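Local coordinates for amidohydrolase 3 domain-containing protein (PDB 3ICJ) that binds two zinc ions and, as a member of the amidohydrolase family, probably hydrolyses carbon-nitrogen bonds other than peptide bonds, at residues L215-Y220 against G245-K250; Y223-Q228 against E258-M263; V265-S270 against R288-W293; I136-G141 against P162-R167. All blocks are in the same frame, centred on the assembly; numbering follows the deposited sequence.

Contact 1 (L215-Y220 against G245-K250)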
loop_
_atom_site.group_PDB
_atom_site.type_symbol
_atom_site.label_atom_id
_atom_site.label_comp_id
_atom_site.label_asym_id
_atom_site.label_seq_id
_atom_site.Cartn_x
_atom_site.Cartn_y
_atom_site.Cartn_z
ATOM N N LEU A 215 -8.016 15.061 13.174
ATOM C CA LEU A 215 -8.482 13.672 13.280
ATOM C C LEU A 215 -8.070 13.035 14.613
ATOM O O LEU A 215 -7.009 13.324 15.141
ATOM C CB LEU A 215 -7.976 12.839 12.102
ATOM C CG LEU A 215 -8.451 13.339 10.731
ATOM C CD1 LEU A 215 -7.771 12.556 9.625
ATOM C CD2 LEU A 215 -9.965 13.285 10.591
ATOM N N THR A 216 -8.938 12.199 15.167
ATOM C CA THR A 216 -8.710 11.602 16.485
ATOM C C THR A 216 -8.315 10.136 16.323
ATOM O O THR A 216 -8.365 9.600 15.210
ATOM C CB THR A 216 -9.965 11.677 17.393
ATOM O OG1 THR A 216 -11.005 10.851 16.846
ATOM C CG2 THR A 216 -10.456 13.111 17.550
ATOM N N VAL A 217 -7.923 9.504 17.431
ATOM C CA VAL A 217 -7.654 8.057 17.465
ATOM C C VAL A 217 -8.887 7.255 17.005
ATOM O O VAL A 217 -8.758 6.367 16.178
ATOM C CB VAL A 217 -7.158 7.589 18.857
ATOM C CG1 VAL A 217 -7.170 6.046 18.973
ATOM C CG2 VAL A 217 -5.762 8.156 19.127
ATOM N N LYS A 218 -10.073 7.607 17.510
ATOM C CA LYS A 218 -11.334 6.982 17.074
ATOM C C LYS A 218 -11.573 7.096 15.559
ATOM O O LYS A 218 -11.976 6.116 14.921
ATOM C CB LYS A 218 -12.534 7.589 17.813
ATOM C CG LYS A 218 -12.973 6.877 19.082
ATOM C CD LYS A 218 -14.082 7.662 19.805
ATOM C CE LYS A 218 -15.377 7.794 18.986
ATOM N NZ LYS A 218 -16.292 6.629 19.170
ATOM N N ASP A 219 -11.322 8.279 14.986
ATOM C CA ASP A 219 -11.414 8.455 13.522
ATOM C C ASP A 219 -10.481 7.467 12.813
ATOM O O ASP A 219 -10.887 6.820 11.840
ATOM C CB ASP A 219 -11.021 9.858 13.076
ATOM C CG ASP A 219 -11.955 10.940 13.567
ATOM O OD1 ASP A 219 -13.172 10.705 13.707
ATOM O OD2 ASP A 219 -11.454 12.064 13.769
ATOM N N TYR A 220 -9.252 7.325 13.308
ATOM C CA TYR A 220 -8.299 6.387 12.687
ATOM C C TYR A 220 -8.701 4.926 12.799
ATOM O O TYR A 220 -8.508 4.176 11.839
ATOM C CB TYR A 220 -6.873 6.554 13.210
ATOM C CG TYR A 220 -6.104 7.635 12.506
ATOM C CD1 TYR A 220 -6.224 8.964 12.899
ATOM C CD2 TYR A 220 -5.272 7.336 11.432
ATOM C CE1 TYR A 220 -5.520 9.977 12.252
ATOM C CE2 TYR A 220 -4.549 8.350 10.769
ATOM C CZ TYR A 220 -4.685 9.670 11.195
ATOM O OH TYR A 220 -3.996 10.684 10.563
ATOM N N GLY A 245 1.880 6.685 11.447
ATOM C CA GLY A 245 2.165 7.796 12.360
ATOM C C GLY A 245 1.623 7.555 13.762
ATOM O O GLY A 245 1.105 6.476 14.052
ATOM N N GLU A 246 1.726 8.570 14.620
ATOM C CA GLU A 246 1.344 8.474 16.035
ATOM C C GLU A 246 -0.081 7.969 16.246
ATOM O O GLU A 246 -0.274 6.981 16.966
ATOM C CB GLU A 246 1.523 9.816 16.772
ATOM C CG GLU A 246 2.954 10.338 16.843
ATOM C CD GLU A 246 3.651 10.081 18.185
ATOM O OE1 GLU A 246 2.998 9.595 19.136
ATOM O OE2 GLU A 246 4.865 10.383 18.283
ATOM N N LYS A 247 -1.064 8.638 15.635
ATOM C CA LYS A 247 -2.475 8.290 15.839
ATOM C C LYS A 247 -2.907 6.968 15.193
ATOM O O LYS A 247 -3.718 6.244 15.778
ATOM C CB LYS A 247 -3.404 9.446 15.422
ATOM C CG LYS A 247 -3.374 10.597 16.429
ATOM C CD LYS A 247 -4.188 11.800 15.978
ATOM C CE LYS A 247 -4.196 12.839 17.090
ATOM N NZ LYS A 247 -4.780 14.153 16.668
ATOM N N ALA A 248 -2.374 6.671 14.008
ATOM C CA ALA A 248 -2.603 5.366 13.377
ATOM C C ALA A 248 -2.087 4.194 14.218
ATOM O O ALA A 248 -2.797 3.215 14.346
ATOM C CB ALA A 248 -2.033 5.310 11.981
ATOM N N LEU A 249 -0.873 4.309 14.775
ATOM C CA LEU A 249 -0.351 3.339 15.758
ATOM C C LEU A 249 -1.229 3.208 17.004
ATOM O O LEU A 249 -1.557 2.091 17.396
ATOM C CB LEU A 249 1.111 3.627 16.149
ATOM C CG LEU A 249 1.780 2.588 17.079
ATOM C CD1 LEU A 249 1.852 1.212 16.412
ATOM C CD2 LEU A 249 3.169 3.026 17.457
ATOM N N LYS A 250 -1.619 4.335 17.613
ATOM C CA LYS A 250 -2.522 4.301 18.771
ATOM C C LYS A 250 -3.814 3.558 18.426
ATOM O O LYS A 250 -4.307 2.776 19.235
ATOM C CB LYS A 250 -2.867 5.710 19.277
ATOM C CG LYS A 250 -1.794 6.441 20.070
ATOM C CD LYS A 250 -2.420 7.680 20.724
ATOM C CE LYS A 250 -1.415 8.494 21.550
ATOM N NZ LYS A 250 -0.128 8.623 20.808
#

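Contact 2 (Y223-Q228 against E258-M263)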
loop_
_atom_site.group_PDB
_atom_site.type_symbol
_atom_site.label_atom_id
_atom_site.label_comp_id
_atom_site.label_asym_id
_atom_site.label_seq_id
_atom_site.Cartn_x
_atom_site.Cartn_y
_atom_site.Cartn_z
ATOM N N TYR A 223 -11.339 4.444 10.078
ATOM C CA TYR A 223 -10.666 4.356 8.765
ATOM C C TYR A 223 -10.022 3.003 8.540
ATOM O O TYR A 223 -10.197 2.382 7.487
ATOM C CB TYR A 223 -9.613 5.476 8.602
ATOM C CG TYR A 223 -10.234 6.874 8.555
ATOM C CD1 TYR A 223 -11.486 7.074 7.971
ATOM C CD2 TYR A 223 -9.576 7.982 9.090
ATOM C CE1 TYR A 223 -12.070 8.332 7.916
ATOM C CE2 TYR A 223 -10.160 9.257 9.038
ATOM C CZ TYR A 223 -11.405 9.415 8.451
ATOM O OH TYR A 223 -12.002 10.646 8.379
ATOM N N ILE A 224 -9.283 2.543 9.539
ATOM C CA ILE A 224 -8.592 1.284 9.442
ATOM C C ILE A 224 -9.584 0.131 9.312
ATOM O O ILE A 224 -9.382 -0.757 8.484
ATOM C CB ILE A 224 -7.607 1.073 10.637
ATOM C CG1 ILE A 224 -6.454 2.076 10.517
ATOM C CG2 ILE A 224 -7.093 -0.367 10.664
ATOM C CD1 ILE A 224 -5.664 2.292 11.819
ATOM N N GLU A 225 -10.659 0.158 10.107
ATOM C CA GLU A 225 -11.713 -0.865 9.969
ATOM C C GLU A 225 -12.441 -0.868 8.613
ATOM O O GLU A 225 -12.753 -1.950 8.090
ATOM C CB GLU A 225 -12.721 -0.808 11.106
ATOM C CG GLU A 225 -12.172 -1.348 12.429
ATOM C CD GLU A 225 -13.210 -1.356 13.550
ATOM O OE1 GLU A 225 -13.532 -2.446 14.075
ATOM O OE2 GLU A 225 -13.688 -0.265 13.916
ATOM N N SER A 226 -12.702 0.312 8.049
ATOM C CA SER A 226 -13.272 0.402 6.682
ATOM C C SER A 226 -12.345 -0.181 5.605
ATOM O O SER A 226 -12.826 -0.907 4.723
ATOM C CB SER A 226 -13.636 1.841 6.288
ATOM O OG SER A 226 -14.496 2.432 7.241
ATOM N N ALA A 227 -11.050 0.169 5.653
ATOM C CA ALA A 227 -10.022 -0.415 4.767
ATOM C C ALA A 227 -9.933 -1.932 4.888
ATOM O O ALA A 227 -9.847 -2.636 3.880
ATOM C CB ALA A 227 -8.644 0.196 5.049
ATOM N N GLN A 228 -9.938 -2.420 6.130
ATOM C CA GLN A 228 -9.826 -3.845 6.414
ATOM C C GLN A 228 -11.012 -4.631 5.838
ATOM O O GLN A 228 -10.809 -5.665 5.196
ATOM C CB GLN A 228 -9.672 -4.065 7.917
ATOM C CG GLN A 228 -10.015 -5.441 8.402
ATOM C CD GLN A 228 -9.739 -5.566 9.890
ATOM O OE1 GLN A 228 -8.620 -5.858 10.286
ATOM N NE2 GLN A 228 -10.762 -5.332 10.719
ATOM N N GLU A 258 -8.682 -4.978 21.372
ATOM C CA GLU A 258 -10.127 -5.152 21.253
ATOM C C GLU A 258 -10.606 -6.326 20.415
ATOM O O GLU A 258 -11.787 -6.564 20.315
ATOM C CB GLU A 258 -10.791 -3.885 20.740
ATOM C CG GLU A 258 -10.771 -2.740 21.685
ATOM C CD GLU A 258 -11.347 -1.498 21.075
ATOM O OE1 GLU A 258 -11.548 -1.474 19.857
ATOM O OE2 GLU A 258 -11.603 -0.548 21.813
ATOM N N GLY A 259 -9.686 -7.048 19.810
ATOM C CA GLY A 259 -10.019 -8.209 18.979
ATOM C C GLY A 259 -10.667 -7.801 17.660
ATOM O O GLY A 259 -11.373 -8.583 17.034
ATOM N N ARG A 260 -10.423 -6.569 17.237
ATOM C CA ARG A 260 -11.097 -5.977 16.069
ATOM C C ARG A 260 -10.221 -5.933 14.810
ATOM O O ARG A 260 -10.679 -5.521 13.731
ATOM C CB ARG A 260 -11.636 -4.592 16.434
ATOM C CG ARG A 260 -12.971 -4.641 17.154
ATOM C CD ARG A 260 -13.317 -3.334 17.890
ATOM N NE ARG A 260 -13.557 -2.176 17.016
ATOM C CZ ARG A 260 -13.905 -0.951 17.440
ATOM N NH1 ARG A 260 -14.086 0.030 16.565
ATOM N NH2 ARG A 260 -14.073 -0.691 18.736
ATOM N N LEU A 261 -8.962 -6.354 14.933
ATOM C CA LEU A 261 -8.137 -6.602 13.748
ATOM C C LEU A 261 -8.441 -7.985 13.213
ATOM O O LEU A 261 -8.407 -8.960 13.972
ATOM C CB LEU A 261 -6.639 -6.502 14.053
ATOM C CG LEU A 261 -6.051 -5.104 14.148
ATOM C CD1 LEU A 261 -4.530 -5.179 14.305
ATOM C CD2 LEU A 261 -6.458 -4.195 12.945
ATOM N N LYS A 262 -8.722 -8.064 11.911
ATOM C CA LYS A 262 -9.102 -9.325 11.262
ATOM C C LYS A 262 -8.163 -9.706 10.102
ATOM O O LYS A 262 -8.465 -10.603 9.306
ATOM C CB LYS A 262 -10.561 -9.257 10.786
ATOM C CG LYS A 262 -11.609 -9.103 11.914
ATOM C CD LYS A 262 -11.595 -10.296 12.873
ATOM C CE LYS A 262 -12.823 -10.352 13.783
ATOM N NZ LYS A 262 -12.918 -9.170 14.691
ATOM N N MET A 263 -7.022 -9.033 10.013
ATOM C CA MET A 263 -6.049 -9.291 8.957
ATOM C C MET A 263 -4.683 -9.081 9.569
ATOM O O MET A 263 -4.575 -8.425 10.609
ATOM C CB MET A 263 -6.322 -8.396 7.702
ATOM C CG MET A 263 -5.926 -6.878 7.746
ATOM S SD MET A 263 -6.399 -5.846 6.253
ATOM C CE MET A 263 -6.075 -6.999 5.005
HETATM O O HOH W 1 -13.228 -5.026 13.230
#

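Contact 3 (V265-S270 against R288-W293)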
loop_
_atom_site.group_PDB
_atom_site.type_symbol
_atom_site.label_atom_id
_atom_site.label_comp_id
_atom_site.label_asym_id
_atom_site.label_seq_id
_atom_site.Cartn_x
_atom_site.Cartn_y
_atom_site.Cartn_z
ATOM N N VAL A 265 -1.287 -7.357 9.942
ATOM C CA VAL A 265 -0.902 -5.969 9.667
ATOM C C VAL A 265 0.553 -5.836 10.082
ATOM O O VAL A 265 0.883 -5.962 11.257
ATOM C CB VAL A 265 -1.763 -4.953 10.453
ATOM C CG1 VAL A 265 -1.234 -3.512 10.250
ATOM C CG2 VAL A 265 -3.243 -5.049 10.075
ATOM N N PHE A 266 1.428 -5.651 9.101
ATOM C CA PHE A 266 2.846 -5.479 9.388
ATOM C C PHE A 266 3.148 -3.982 9.296
ATOM O O PHE A 266 3.226 -3.423 8.207
ATOM C CB PHE A 266 3.718 -6.313 8.437
ATOM C CG PHE A 266 3.518 -7.799 8.581
ATOM C CD1 PHE A 266 4.380 -8.565 9.380
ATOM C CD2 PHE A 266 2.471 -8.432 7.921
ATOM C CE1 PHE A 266 4.193 -9.954 9.525
ATOM C CE2 PHE A 266 2.249 -9.812 8.076
ATOM C CZ PHE A 266 3.114 -10.581 8.865
ATOM N N ALA A 267 3.280 -3.340 10.452
ATOM C CA ALA A 267 3.315 -1.879 10.522
ATOM C C ALA A 267 4.728 -1.356 10.331
ATOM O O ALA A 267 5.651 -1.794 11.021
ATOM C CB ALA A 267 2.725 -1.401 11.871
ATOM N N TYR A 268 4.903 -0.463 9.361
ATOM C CA TYR A 268 6.199 0.190 9.137
ATOM C C TYR A 268 6.008 1.642 9.554
ATOM O O TYR A 268 5.346 2.417 8.861
ATOM C CB TYR A 268 6.648 0.087 7.673
ATOM C CG TYR A 268 7.276 -1.257 7.329
ATOM C CD1 TYR A 268 6.511 -2.423 7.315
ATOM C CD2 TYR A 268 8.628 -1.356 7.034
ATOM C CE1 TYR A 268 7.068 -3.659 6.999
ATOM C CE2 TYR A 268 9.219 -2.601 6.726
ATOM C CZ TYR A 268 8.423 -3.744 6.711
ATOM O OH TYR A 268 8.972 -4.960 6.423
ATOM N N LEU A 269 6.591 1.984 10.699
ATOM C CA LEU A 269 6.297 3.240 11.402
ATOM C C LEU A 269 7.022 4.425 10.792
ATOM O O LEU A 269 8.102 4.261 10.229
ATOM C CB LEU A 269 6.712 3.124 12.882
ATOM C CG LEU A 269 6.221 1.954 13.751
ATOM C CD1 LEU A 269 6.496 2.186 15.239
ATOM C CD2 LEU A 269 4.772 1.726 13.536
ATOM N N SER A 270 6.440 5.622 10.901
ATOM C CA SER A 270 7.196 6.837 10.613
ATOM C C SER A 270 8.333 6.992 11.652
ATOM O O SER A 270 8.173 6.589 12.827
ATOM C CB SER A 270 6.280 8.066 10.578
ATOM O OG SER A 270 6.084 8.608 11.865
ATOM N N ARG A 288 -1.103 -11.014 17.790
ATOM C CA ARG A 288 -1.949 -11.985 17.066
ATOM C C ARG A 288 -2.217 -11.542 15.625
ATOM O O ARG A 288 -2.150 -12.352 14.710
ATOM C CB ARG A 288 -3.306 -12.246 17.772
ATOM C CG ARG A 288 -3.375 -12.116 19.304
ATOM C CD ARG A 288 -2.561 -13.136 20.132
ATOM N NE ARG A 288 -2.140 -14.354 19.431
ATOM C CZ ARG A 288 -0.865 -14.702 19.258
ATOM N NH1 ARG A 288 0.096 -13.929 19.745
ATOM N NH2 ARG A 288 -0.550 -15.816 18.611
ATOM N N ARG A 289 -2.529 -10.256 15.445
ATOM C CA ARG A 289 -2.677 -9.662 14.108
ATOM C C ARG A 289 -1.686 -8.524 13.801
ATOM O O ARG A 289 -1.120 -8.483 12.706
ATOM C CB ARG A 289 -4.099 -9.176 13.884
ATOM C CG ARG A 289 -5.150 -10.323 13.825
ATOM C CD ARG A 289 -4.806 -11.285 12.667
ATOM N NE ARG A 289 -5.935 -12.144 12.355
ATOM C CZ ARG A 289 -6.054 -12.905 11.273
ATOM N NH1 ARG A 289 -5.085 -12.962 10.365
ATOM N NH2 ARG A 289 -7.166 -13.620 11.109
ATOM N N LEU A 290 -1.481 -7.619 14.769
ATOM C CA LEU A 290 -0.584 -6.472 14.612
ATOM C C LEU A 290 0.851 -6.892 14.843
ATOM O O LEU A 290 1.160 -7.536 15.857
ATOM C CB LEU A 290 -0.954 -5.341 15.591
ATOM C CG LEU A 290 -0.030 -4.113 15.674
ATOM C CD1 LEU A 290 -0.020 -3.302 14.354
ATOM C CD2 LEU A 290 -0.408 -3.202 16.857
ATOM N N ARG A 291 1.708 -6.544 13.889
ATOM C CA ARG A 291 3.145 -6.672 14.042
ATOM C C ARG A 291 3.777 -5.273 13.981
ATOM O O ARG A 291 3.509 -4.509 13.048
ATOM C CB ARG A 291 3.743 -7.508 12.918
ATOM C CG ARG A 291 3.583 -9.017 13.032
ATOM C CD ARG A 291 2.209 -9.493 12.619
ATOM N NE ARG A 291 2.224 -10.903 12.211
ATOM C CZ ARG A 291 1.144 -11.593 11.870
ATOM N NH1 ARG A 291 1.251 -12.862 11.477
ATOM N NH2 ARG A 291 -0.046 -11.018 11.916
ATOM N N ILE A 292 4.600 -4.951 14.976
ATOM C CA ILE A 292 5.453 -3.756 14.939
ATOM C C ILE A 292 6.699 -4.243 14.210
ATOM O O ILE A 292 7.440 -5.048 14.764
ATOM C CB ILE A 292 5.820 -3.241 16.369
ATOM C CG1 ILE A 292 4.575 -3.093 17.259
ATOM C CG2 ILE A 292 6.579 -1.901 16.306
ATOM C CD1 ILE A 292 3.536 -2.091 16.744
ATOM N N TRP A 293 6.902 -3.815 12.964
ATOM C CA TRP A 293 7.839 -4.543 12.070
ATOM C C TRP A 293 8.988 -3.726 11.515
ATOM O O TRP A 293 10.074 -4.260 11.251
ATOM C CB TRP A 293 7.059 -5.123 10.897
ATOM C CG TRP A 293 7.389 -6.546 10.529
ATOM C CD1 TRP A 293 7.698 -7.014 9.281
ATOM C CD2 TRP A 293 7.404 -7.685 11.403
ATOM N NE1 TRP A 293 7.917 -8.369 9.327
ATOM C CE2 TRP A 293 7.733 -8.810 10.612
ATOM C CE3 TRP A 293 7.172 -7.867 12.780
ATOM C CZ2 TRP A 293 7.818 -10.106 11.145
ATOM C CZ3 TRP A 293 7.267 -9.163 13.312
ATOM C CH2 TRP A 293 7.575 -10.259 12.490
#

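Contact 4 (I136-G141 against P162-R167)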
loop_
_atom_site.group_PDB
_atom_site.type_symbol
_atom_site.label_atom_id
_atom_site.label_comp_id
_atom_site.label_asym_id
_atom_site.label_seq_id
_atom_site.Cartn_x
_atom_site.Cartn_y
_atom_site.Cartn_z
ATOM N N ILE A 136 -16.687 15.875 10.467
ATOM C CA ILE A 136 -16.081 16.621 9.353
ATOM C C ILE A 136 -16.394 15.887 8.040
ATOM O O ILE A 136 -16.292 14.658 7.978
ATOM C CB ILE A 136 -14.549 16.763 9.522
ATOM C CG1 ILE A 136 -14.230 17.436 10.859
ATOM C CG2 ILE A 136 -13.949 17.602 8.393
ATOM C CD1 ILE A 136 -13.000 16.918 11.516
ATOM N N ILE A 137 -16.794 16.641 7.009
ATOM C CA ILE A 137 -17.085 16.073 5.687
ATOM C C ILE A 137 -15.907 16.275 4.743
ATOM O O ILE A 137 -15.597 17.408 4.378
ATOM C CB ILE A 137 -18.356 16.690 5.028
ATOM C CG1 ILE A 137 -19.578 16.552 5.941
ATOM C CG2 ILE A 137 -18.633 16.031 3.671
ATOM C CD1 ILE A 137 -20.690 17.528 5.605
ATOM N N PHE A 138 -15.280 15.169 4.350
ATOM C CA PHE A 138 -14.228 15.153 3.338
ATOM C C PHE A 138 -14.794 14.669 2.012
ATOM O O PHE A 138 -15.622 13.766 1.977
ATOM C CB PHE A 138 -13.054 14.257 3.774
ATOM C CG PHE A 138 -12.377 14.727 5.040
ATOM C CD1 PHE A 138 -11.485 15.802 5.014
ATOM C CD2 PHE A 138 -12.649 14.115 6.259
ATOM C CE1 PHE A 138 -10.859 16.253 6.189
ATOM C CE2 PHE A 138 -12.032 14.555 7.440
ATOM C CZ PHE A 138 -11.133 15.628 7.402
ATOM N N GLY A 139 -14.343 15.289 0.928
ATOM C CA GLY A 139 -14.794 14.924 -0.412
ATOM C C GLY A 139 -13.739 15.207 -1.460
ATOM O O GLY A 139 -12.704 15.797 -1.154
ATOM N N PHE A 140 -14.011 14.803 -2.701
ATOM C CA PHE A 140 -13.022 14.872 -3.776
ATOM C C PHE A 140 -13.678 14.892 -5.154
ATOM O O PHE A 140 -14.835 14.486 -5.309
ATOM C CB PHE A 140 -12.060 13.668 -3.702
ATOM C CG PHE A 140 -12.674 12.368 -4.170
ATOM C CD1 PHE A 140 -12.489 11.922 -5.483
ATOM C CD2 PHE A 140 -13.446 11.589 -3.304
ATOM C CE1 PHE A 140 -13.073 10.735 -5.929
ATOM C CE2 PHE A 140 -14.029 10.390 -3.743
ATOM C CZ PHE A 140 -13.838 9.965 -5.053
ATOM N N GLY A 141 -12.916 15.325 -6.154
ATOM C CA GLY A 141 -13.286 15.107 -7.543
ATOM C C GLY A 141 -14.118 16.159 -8.248
ATOM O O GLY A 141 -14.571 15.919 -9.366
ATOM N N PRO A 162 -17.572 21.238 9.566
ATOM C CA PRO A 162 -16.381 21.449 8.721
ATOM C C PRO A 162 -16.417 20.623 7.445
ATOM O O PRO A 162 -16.886 19.486 7.445
ATOM C CB PRO A 162 -15.214 21.001 9.608
ATOM C CG PRO A 162 -15.711 21.185 10.984
ATOM C CD PRO A 162 -17.177 20.858 10.939
ATOM N N VAL A 163 -15.958 21.237 6.364
ATOM C CA VAL A 163 -16.028 20.659 5.032
ATOM C C VAL A 163 -14.669 20.875 4.373
ATOM O O VAL A 163 -14.096 21.954 4.486
ATOM C CB VAL A 163 -17.180 21.322 4.219
ATOM C CG1 VAL A 163 -16.979 21.160 2.745
ATOM C CG2 VAL A 163 -18.552 20.739 4.632
ATOM N N PHE A 164 -14.134 19.851 3.710
ATOM C CA PHE A 164 -12.837 19.986 3.045
ATOM C C PHE A 164 -12.904 19.146 1.779
ATOM O O PHE A 164 -13.014 17.916 1.851
ATOM C CB PHE A 164 -11.714 19.517 3.984
ATOM C CG PHE A 164 -10.315 19.661 3.408
ATOM C CD1 PHE A 164 -9.530 20.752 3.741
ATOM C CD2 PHE A 164 -9.785 18.698 2.552
ATOM C CE1 PHE A 164 -8.247 20.894 3.222
ATOM C CE2 PHE A 164 -8.498 18.833 2.024
ATOM C CZ PHE A 164 -7.732 19.932 2.360
ATOM N N LEU A 165 -12.862 19.810 0.625
ATOM C CA LEU A 165 -13.153 19.155 -0.657
ATOM C C LEU A 165 -12.037 19.298 -1.691
ATOM O O LEU A 165 -11.777 20.394 -2.172
ATOM C CB LEU A 165 -14.454 19.705 -1.255
ATOM C CG LEU A 165 -15.708 19.753 -0.377
ATOM C CD1 LEU A 165 -16.798 20.562 -1.065
ATOM C CD2 LEU A 165 -16.214 18.368 -0.039
ATOM N N TYR A 166 -11.389 18.185 -2.021
ATOM C CA TYR A 166 -10.350 18.180 -3.045
ATOM C C TYR A 166 -10.928 18.506 -4.418
ATOM O O TYR A 166 -12.072 18.165 -4.718
ATOM C CB TYR A 166 -9.642 16.823 -3.081
ATOM C CG TYR A 166 -8.733 16.576 -1.899
ATOM C CD1 TYR A 166 -7.429 17.055 -1.888
ATOM C CD2 TYR A 166 -9.178 15.864 -0.793
ATOM C CE1 TYR A 166 -6.595 16.832 -0.810
ATOM C CE2 TYR A 166 -8.350 15.635 0.290
ATOM C CZ TYR A 166 -7.060 16.121 0.277
ATOM O OH TYR A 166 -6.232 15.895 1.353
ATOM N N ARG A 167 -10.129 19.168 -5.248
ATOM C CA ARG A 167 -10.353 19.168 -6.689
ATOM C C ARG A 167 -9.954 17.834 -7.309
ATOM O O ARG A 167 -9.292 17.015 -6.671
ATOM C CB ARG A 167 -9.577 20.308 -7.351
ATOM C CG ARG A 167 -10.085 20.685 -8.733
ATOM C CD ARG A 167 -9.208 21.747 -9.374
ATOM N NE ARG A 167 -9.623 22.048 -10.741
ATOM C CZ ARG A 167 -9.318 21.298 -11.796
ATOM N NH1 ARG A 167 -8.593 20.198 -11.643
ATOM N NH2 ARG A 167 -9.738 21.647 -13.004
#

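Contact 1 (L215-Y220 against G245-K250)
Lys-247 on helix 246-257 and Tyr-220 on helix 217-233 carry the contact that joins the starts of two helices in the amidohydrolase barrel domain. The ammonium of Lys-247 donates from NZ to the carbonyl O of Leu-215 at 2.8 Å, meeting it almost head-on, with a C=O...N angle of 172°; Glu-212 O is a second acceptor of NZ. Lysine suits the place because only its CB lies on the Tyr-220 ring, and the chain, extended beyond CG, carries NZ on to Leu-215 O. CB of Lys-247 stands over a face of that ring, 4.2 Å from its centroid, a CH-pi contact in which the two side chains cross at about a right angle. At the other rim, Tyr-220 CD2 touches Ala-248 CB at 3.9 Å, and the small alanine lets the ring lie close to the helix backbone. Further out, Val-217 CG2 packs on the aliphatic part of Lys-250. Asn-211 O holds the Tyr-220 hydroxyl, and a capping box of Thr-216 and Asp-219 starts helix 217-233, which carries Tyr-220. In it, Asp-219 N donates to Thr-216 OG1 at 3.2 Å while Thr-216 N donates to Asp-219 OD2 at 2.9 Å.

Contact 2 (Y223-Q228 against E258-M263)
Glu-225 OE1 is gripped by both Arg-260 and a water. Arg-260 NE donates to Glu-225 OE1 at 3.0 Å, and Arg-260 NH1 donates to Glu-225 OE2 at 2.7 Å, so the guanidinium meets the carboxylate side-on with one nitrogen to each oxygen. Both oxygens lie close to the guanidinium plane, yet the carboxylate is turned 38° from it, and NE approaches OE1 from above the carboxylate plane. A bend at chi3 (67°) in Arg-260 turns its NE and NH1 edge to the helix, leaving NH2 for a salt bridge to Glu-258 OE1. The water lies between Glu-225 OE1 and Arg-260 O.

One helical turn on, the amide of Gln-228 reads the loop backbone with both ends. Its NE2 donates to Arg-260 O at 3.0 Å, in the plane of that carbonyl, and its OE1 accepts from Lys-262 N at 2.7 Å, with Lys-262 N well above the plane of the Gln-228 carbonyl. Glutamine suits this buried place because one uncharged group satisfies a carbonyl and an N-H of a loop without regular structure. Met-263 SD packs beside Gln-228 CB, and a Schellman motif at Gly-259 follows helix 246-257. Together the ion pair and the neutral amide bind side chain to side chain and side chain to backbone, which should hold the loop leading into strand 264-269 in one conformation against helix 217-233.

Contact 3 (V265-S270 against R288-W293)
With chi1 of -64° in Phe-266 and -78° in Arg-291, each CG lies beside its backbone N, and a bend at chi2 (79°) lays the arginine chain along the phenylalanine ring. Arg-291 CD sits over a face of that ring, 4.1 Å from its centroid, while Phe-266 CZ lies over a face of the guanidinium. The edge of Phe-266 points to the face of Trp-293, a T-shaped pair with Phe-266 CD1 3.5 Å from Trp-293 NE1, which bonds to Thr-478 O. Two rings and a long, flat-ended arginine suit this face because they overlap between strands. Arg-291 NH2 and Val-265 N bond to Arg-289 O from opposite faces of its carbonyl plane. On the other face, Ala-267 CB lies 4.2 Å from CD1 of the branched Leu-290. The backbone bonds Arg-291 N to Val-265 O and Ala-267 N to Arg-291 O join the strands in parallel, as in adjacent strands of the amidohydrolase beta/alpha barrel, with the Tyr-268 side chain about 10 Å from a bound zinc ion.

Contact 4 (I136-G141 against P162-R167)
Phe-138 and Phe-164 are bridge partners on one face of a parallel strand pair, and their side chains cross at a slant rather than stack. Phe-138 CD1 comes to 3.9 Å from Phe-164 CB. Phe-164 has its CG anti to the backbone N (chi1 -178°) while that of Phe-138 lies beside its N, so the closest contact is between Phe-138 CD1 and the Phe-164 methylene rather than between stacked rings. At the start of the strands, Ile-136 CG2 meets Pro-162 CB at 3.8 Å, the two side chains at about a right angle.

On the other face of the sheet, Ile-137 and Val-163 lie side by side, pointing the same way, with CD1 of the isoleucine 4.0 Å from CG2 of the valine. Beta-branched residues suit such an extended backbone. Gly-139 has no side chain, and Leu-165 CD2 lies against its CA at 3.7 Å. Backbone bonds alternate between the strands, among them Phe-164 N to Ile-137 O at 2.9 Å.

Strand 172-175 continues the sheet beyond 163-167, and strand 114-115 pairs with 137-142 at its other side. Helix 200-214 covers the face of Phe-138 and Phe-164, and helix 122-130 covers that of Ile-137, Val-163 and Leu-165.

Along the chain, contact 4 closes before the other three open, contacts 1 and 2 interleave, and contact 3 follows both. Contacts 1 and 2 share helix 217-233, with centres 13 Å apart, and each lies 13 to 14 Å from contact 3. Helix 246-257 leads from contact 1 through the loop of contact 2 into strand 264-269 of contact 3, so successive beta/alpha elements of the barrel are tied together. Leu-249 packs on Ile-292, and Leu-261 on Leu-290. Contact 4 belongs to a separate six-stranded sheet, its centre 30 Å from that of contact 3, yet Phe-138 touches Leu-215 and Tyr-223, joining that sheet to the zinc-binding barrel.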